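Importin-95 (Chaetomium thermophilum, PDB 4XRI) is a HEAT-repeat transport receptor of the importin-beta family that carries protein cargo into the nucleus and probably binds a small GTPase. Local coordinates at residues I303-E306 with D307-Q311; S296-C299 with E300-A304. The protein carries 2 engineered substitutions. All blocks are in the same frame, centred on the assembly; numbering follows the deposited sequence.

Overall arrangement
Both contacts lie on helix 285-310 of the HEAT-repeat solenoid, and both join neighbouring turns of that one helix. Contact 2 (296-299 with 300-304) is the more buried, set among helices 243-260, 324-340 and 354-369; contact 1 (303-306 with 307-311) follows directly and carries the helix to its C-terminal end at the surface. Their centres are about 10 Å apart and they share I303 and A304, so the backbone bonding passes from one to the other. R319 serves both, as salt-bridge partner of D308 and, more weakly, as a distant ion-pair partner of E301. The centres lie about 20 Å (contact 1) and 18 Å (contact 2) from that of the chain.

Contact 1 of 2, residues I303-E306 with D307-Q311; sequences IAIE and DDNAQ
The carbonyl oxygens of I303 to E306 accept, in turn, hydrogen bonds from the backbone N-H groups of D307 to A310, the i to i+4 pattern of an alpha helix: D307 N lies 3.0 Å from I303 O, D308 N 2.9 Å from A304 O and N309 N 2.9 Å from I305 O. This is the C-terminal end of helix 285-310 in the HEAT-repeat solenoid, and the last bond, A310 N to E306 O, is weak, with an N-H...O angle of 132° just before Q311 leaves helical geometry. D307 runs alongside I303, its carboxylate folded back over the preceding turn because CG stands beside its own backbone N (chi1 -76°); OD2 approaches I303 CG2 at 3.8 Å. D308 leans back in the same way toward A304, but its OD2 forms a salt bridge with R319. I305 is buried against Y261, R319 and F321, and E306 also touches F321, whereas I303 touches L364, Q367 and A368 of helix 354-369. Next to I305, N309 points the same way and its OD1 accepts the backbone N-H of R319, a second tie between this helix end and the loop after it. The amide nitrogen ND2 of N309 rests 3.5 Å from the methyl CG2 of I305.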
ATOM      1  N   ILE A 303       0.124  12.793  13.928  1.00 47.10           N
ATOM      2  CA  ILE A 303       0.890  13.064  12.715  1.00 46.08           C
ATOM      3  C   ILE A 303      -0.054  13.465  11.581  1.00 46.71           C
ATOM      4  O   ILE A 303       0.201  14.427  10.852  1.00 50.92           O
ATOM      5  CB  ILE A 303       1.732  11.847  12.276  1.00 46.95           C
ATOM      6  CG1 ILE A 303       2.933  11.663  13.205  1.00 45.97           C
ATOM      7  CG2 ILE A 303       2.225  12.026  10.848  1.00 50.53           C
ATOM      8  CD1 ILE A 303       3.595  10.309  13.070  1.00 41.65           C
ATOM      9  N   ALA A 304      -1.148  12.722  11.449  1.00 45.37           N
ATOM     10  CA  ALA A 304      -2.159  13.005  10.435  1.00 48.33           C
ATOM     11  C   ALA A 304      -2.792  14.373  10.661  1.00 56.68           C
ATOM     12  O   ALA A 304      -2.944  15.161   9.725  1.00 58.36           O
ATOM     13  CB  ALA A 304      -3.224  11.926  10.433  1.00 46.32           C
ATOM     14  N   ILE A 305      -3.146  14.652  11.912  1.00 49.61           N
ATOM     15  CA  ILE A 305      -3.780  15.914  12.277  1.00 50.69           C
ATOM     16  C   ILE A 305      -2.858  17.099  12.003  1.00 50.85           C
ATOM     17  O   ILE A 305      -3.285  18.112  11.443  1.00 55.75           O
ATOM     18  CB  ILE A 305      -4.195  15.919  13.756  1.00 48.12           C
ATOM     19  CG1 ILE A 305      -5.316  14.904  13.984  1.00 51.08           C
ATOM     20  CG2 ILE A 305      -4.649  17.304  14.186  1.00 41.44           C
ATOM     21  CD1 ILE A 305      -5.633  14.667  15.435  1.00 49.12           C
ATOM     22  N   GLU A 306      -1.593  16.959  12.390  1.00 45.64           N
ATOM     23  CA  GLU A 306      -0.594  17.991  12.136  1.00 46.58           C
ATOM     24  C   GLU A 306      -0.466  18.284  10.647  1.00 53.91           C
ATOM     25  O   GLU A 306      -0.410  19.443  10.236  1.00 56.47           O
ATOM     26  CB  GLU A 306       0.763  17.575  12.699  1.00 50.95           C
ATOM     27  CG  GLU A 306       0.864  17.662  14.204  1.00 47.31           C
ATOM     28  CD  GLU A 306       1.927  16.740  14.761  1.00 56.55           C
ATOM     29  OE1 GLU A 306       2.678  16.144  13.961  1.00 55.72           O
ATOM     30  OE2 GLU A 306       2.000  16.602  16.000  1.00 49.97           O
ATOM     31  N   ASP A 307      -0.420  17.224   9.847  1.00 54.39           N
ATOM     32  CA  ASP A 307      -0.302  17.355   8.400  1.00 58.81           C
ATOM     33  C   ASP A 307      -1.520  18.030   7.785  1.00 62.47           C
ATOM     34  O   ASP A 307      -1.384  18.902   6.924  1.00 70.58           O
ATOM     35  CB  ASP A 307      -0.096  15.987   7.752  1.00 61.52           C
ATOM     36  CG  ASP A 307       1.316  15.467   7.926  1.00 68.05           C
ATOM     37  OD1 ASP A 307       2.230  16.290   8.143  1.00 65.30           O
ATOM     38  OD2 ASP A 307       1.510  14.236   7.840  1.00 65.33           O
ATOM     39  N   ASP A 308      -2.707  17.622   8.221  1.00 55.96           N
ATOM     40  CA  ASP A 308      -3.939  18.184   7.687  1.00 58.28           C
ATOM     41  C   ASP A 308      -4.107  19.648   8.080  1.00 63.78           C
ATOM     42  O   ASP A 308      -4.499  20.478   7.257  1.00 66.25           O
ATOM     43  CB  ASP A 308      -5.151  17.381   8.159  1.00 52.53           C
ATOM     44  CG  ASP A 308      -5.224  16.007   7.523  1.00 60.25           C
ATOM     45  OD1 ASP A 308      -4.490  15.763   6.542  1.00 71.96           O
ATOM     46  OD2 ASP A 308      -6.023  15.173   7.999  1.00 61.78           O
ATOM     47  N   ASN A 309      -3.812  19.961   9.339  1.00 53.16           N
ATOM     48  CA  ASN A 309      -3.940  21.329   9.830  1.00 60.29           C
ATOM     49  C   ASN A 309      -2.897  22.248   9.214  1.00 65.06           C
ATOM     50  O   ASN A 309      -3.063  23.464   9.192  1.00 67.03           O
ATOM     51  CB  ASN A 309      -3.832  21.372  11.354  1.00 52.91           C
ATOM     52  CG  ASN A 309      -5.064  20.826  12.038  1.00 56.51           C
ATOM     53  OD1 ASN A 309      -6.069  20.534  11.388  1.00 52.25           O
ATOM     54  ND2 ASN A 309      -4.999  20.691  13.358  1.00 48.65           N
ATOM     55  N   ALA A 310      -1.813  21.661   8.725  1.00 63.23           N
ATOM     56  CA  ALA A 310      -0.790  22.430   8.040  1.00 68.52           C
ATOM     57  C   ALA A 310      -1.292  22.885   6.672  1.00 75.90           C
ATOM     58  O   ALA A 310      -1.039  24.020   6.261  1.00 76.34           O
ATOM     59  CB  ALA A 310       0.481  21.613   7.898  1.00 61.16           C
ATOM     60  N   GLN A 311      -2.000  21.999   5.968  1.00 66.20           N
ATOM     61  CA  GLN A 311      -2.429  22.277   4.598  1.00 77.70           C
ATOM     62  C   GLN A 311      -3.703  23.103   4.526  1.00 88.16           C
ATOM     63  O   GLN A 311      -4.260  23.296   3.446  1.00 91.60           O
ATOM     64  CB  GLN A 311      -2.635  20.972   3.822  1.00 81.51           C
ATOM     65  CG  GLN A 311      -1.439  20.045   3.822  1.00 87.30           C
ATOM     66  CD  GLN A 311      -0.187  20.694   3.256  1.00 95.34           C
ATOM     67  OE1 GLN A 311      -0.254  21.704   2.548  1.00100.16           O
ATOM     68  NE2 GLN A 311       0.965  20.106   3.553  1.00 96.54           N
TER

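Contact 2 of 2, residues S296-C299 with E300-A304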
ATOM      1  N   SER A 296       1.646   4.435  19.697  1.00 40.54           N
ATOM      2  CA  SER A 296       1.824   4.420  18.253  1.00 41.42           C
ATOM      3  C   SER A 296       0.559   4.945  17.581  1.00 43.02           C
ATOM      4  O   SER A 296       0.624   5.699  16.609  1.00 47.33           O
ATOM      5  CB  SER A 296       2.156   3.009  17.760  1.00 45.48           C
ATOM      6  OG  SER A 296       3.467   2.632  18.149  1.00 49.16           O
ATOM      7  N   THR A 297      -0.592   4.557  18.124  1.00 41.47           N
ATOM      8  CA  THR A 297      -1.877   5.004  17.600  1.00 43.34           C
ATOM      9  C   THR A 297      -2.064   6.503  17.815  1.00 45.66           C
ATOM     10  O   THR A 297      -2.525   7.212  16.919  1.00 45.13           O
ATOM     11  CB  THR A 297      -3.055   4.249  18.251  1.00 41.49           C
ATOM     12  OG1 THR A 297      -2.904   2.842  18.032  1.00 38.19           O
ATOM     13  CG2 THR A 297      -4.376   4.707  17.651  1.00 43.37           C
ATOM     14  N   VAL A 298      -1.708   6.975  19.006  1.00 41.61           N
ATOM     15  CA  VAL A 298      -1.764   8.398  19.324  1.00 41.84           C
ATOM     16  C   VAL A 298      -0.885   9.194  18.365  1.00 35.78           C
ATOM     17  O   VAL A 298      -1.304  10.213  17.818  1.00 43.86           O
ATOM     18  CB  VAL A 298      -1.313   8.673  20.774  1.00 39.63           C
ATOM     19  CG1 VAL A 298      -1.137  10.167  21.002  1.00 39.55           C
ATOM     20  CG2 VAL A 298      -2.306   8.091  21.758  1.00 40.00           C
ATOM     21  N   CYS A 299       0.335   8.710  18.159  1.00 39.14           N
ATOM     22  CA  CYS A 299       1.297   9.378  17.295  1.00 36.58           C
ATOM     23  C   CYS A 299       0.821   9.419  15.848  1.00 47.57           C
ATOM     24  O   CYS A 299       0.922  10.452  15.188  1.00 44.93           O
ATOM     25  CB  CYS A 299       2.662   8.692  17.386  1.00 36.04           C
ATOM     26  SG  CYS A 299       3.551   9.051  18.923  1.00 40.25           S
ATOM     27  N   GLU A 300       0.296   8.297  15.363  1.00 45.46           N
ATOM     28  CA  GLU A 300      -0.230   8.225  14.004  1.00 52.82           C
ATOM     29  C   GLU A 300      -1.355   9.233  13.790  1.00 46.83           C
ATOM     30  O   GLU A 300      -1.371   9.954  12.792  1.00 44.90           O
ATOM     31  CB  GLU A 300      -0.724   6.812  13.694  1.00 47.86           C
ATOM     32  CG  GLU A 300       0.395   5.819  13.422  1.00 47.71           C
ATOM     33  CD  GLU A 300      -0.099   4.390  13.309  1.00 63.85           C
ATOM     34  OE1 GLU A 300      -1.271   4.135  13.655  1.00 67.37           O
ATOM     35  OE2 GLU A 300       0.687   3.521  12.873  1.00 72.11           O
ATOM     36  N   GLU A 301      -2.285   9.284  14.740  1.00 42.58           N
ATOM     37  CA  GLU A 301      -3.388  10.239  14.691  1.00 43.09           C
ATOM     38  C   GLU A 301      -2.881  11.672  14.660  1.00 46.22           C
ATOM     39  O   GLU A 301      -3.320  12.480  13.839  1.00 48.15           O
ATOM     40  CB  GLU A 301      -4.320  10.054  15.891  1.00 49.23           C
ATOM     41  CG  GLU A 301      -5.306   8.916  15.740  1.00 65.00           C
ATOM     42  CD  GLU A 301      -6.313   9.163  14.634  1.00 68.41           C
ATOM     43  OE1 GLU A 301      -6.952  10.238  14.638  1.00 59.93           O
ATOM     44  OE2 GLU A 301      -6.452   8.287  13.756  1.00 76.37           O
ATOM     45  N   GLU A 302      -1.957  11.983  15.560  1.00 43.82           N
ATOM     46  CA  GLU A 302      -1.467  13.347  15.695  1.00 45.25           C
ATOM     47  C   GLU A 302      -0.576  13.755  14.522  1.00 46.34           C
ATOM     48  O   GLU A 302      -0.537  14.924  14.148  1.00 51.48           O
ATOM     49  CB  GLU A 302      -0.728  13.509  17.023  1.00 36.65           C
ATOM     50  CG  GLU A 302      -1.641  13.315  18.228  1.00 43.47           C
ATOM     51  CD  GLU A 302      -1.093  13.911  19.512  1.00 47.06           C
ATOM     52  OE1 GLU A 302       0.131  13.835  19.736  1.00 34.94           O
ATOM     53  OE2 GLU A 302      -1.894  14.471  20.292  1.00 43.56           O
ATOM     54  N   ILE A 303       0.124  12.793  13.928  1.00 47.10           N
ATOM     55  CA  ILE A 303       0.890  13.064  12.715  1.00 46.08           C
ATOM     56  C   ILE A 303      -0.054  13.465  11.581  1.00 46.71           C
ATOM     57  O   ILE A 303       0.201  14.427  10.852  1.00 50.92           O
ATOM     58  CB  ILE A 303       1.732  11.847  12.276  1.00 46.95           C
ATOM     59  CG1 ILE A 303       2.933  11.663  13.205  1.00 45.97           C
ATOM     60  CG2 ILE A 303       2.225  12.026  10.848  1.00 50.53           C
ATOM     61  CD1 ILE A 303       3.595  10.309  13.070  1.00 41.65           C
ATOM     62  N   ALA A 304      -1.148  12.722  11.449  1.00 45.37           N
ATOM     63  CA  ALA A 304      -2.159  13.005  10.435  1.00 48.33           C
ATOM     64  C   ALA A 304      -2.792  14.373  10.661  1.00 56.68           C
ATOM     65  O   ALA A 304      -2.944  15.161   9.725  1.00 58.36           O
ATOM     66  CB  ALA A 304      -3.224  11.926  10.433  1.00 46.32           C
TER
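V298 and E302 lie side by side one turn apart, methyl CG1 of the valine 4.0 Å from the carboxylate carbon CD of the glutamate. V298 CG1 is placed there by a first torsion of 170°, which sets it trans to the backbone nitrogen. At the backbone of the same two residues, E302 N donates to V298 O at 2.9 Å, and E302 CG passes 3.1 Å from that same oxygen. The neighbouring bonds repeat the step: E300 N reaches S296 O at 2.9 Å, E301 N reaches T297 O at 3.0 Å, and I303 N reaches C299 O at 2.8 Å. I303 also bends its CG1 back to 3.1 Å from C299 O, and E300 lays its CG 3.2 Å from S296 O. These are consecutive turns of alpha helix 285-310, a helix of the HEAT-repeat solenoid, and its faces meet different neighbours. T297 and V298 pack on M257 of helix 243-260, with V298 also on F324; C299 touches A325 of helix 324-340 and L364 and Y365 of helix 354-369. T297 OG1 bonds back to E293 O within its own helix. The buried carboxylate of E302 is gripped by three bonds, OE2 taking F324 N and Y261 OH, and OE1 taking A325 N, at the start of helix 324-340. With E302 cut back to an alanine, the two amides and the tyrosine hydroxyl would probably be left without this partner, and a gap would open beside V298 CG1. Around the helix from there, E301 touches Y261, and its OE1 makes a long, weak ion pair with R319 NH2.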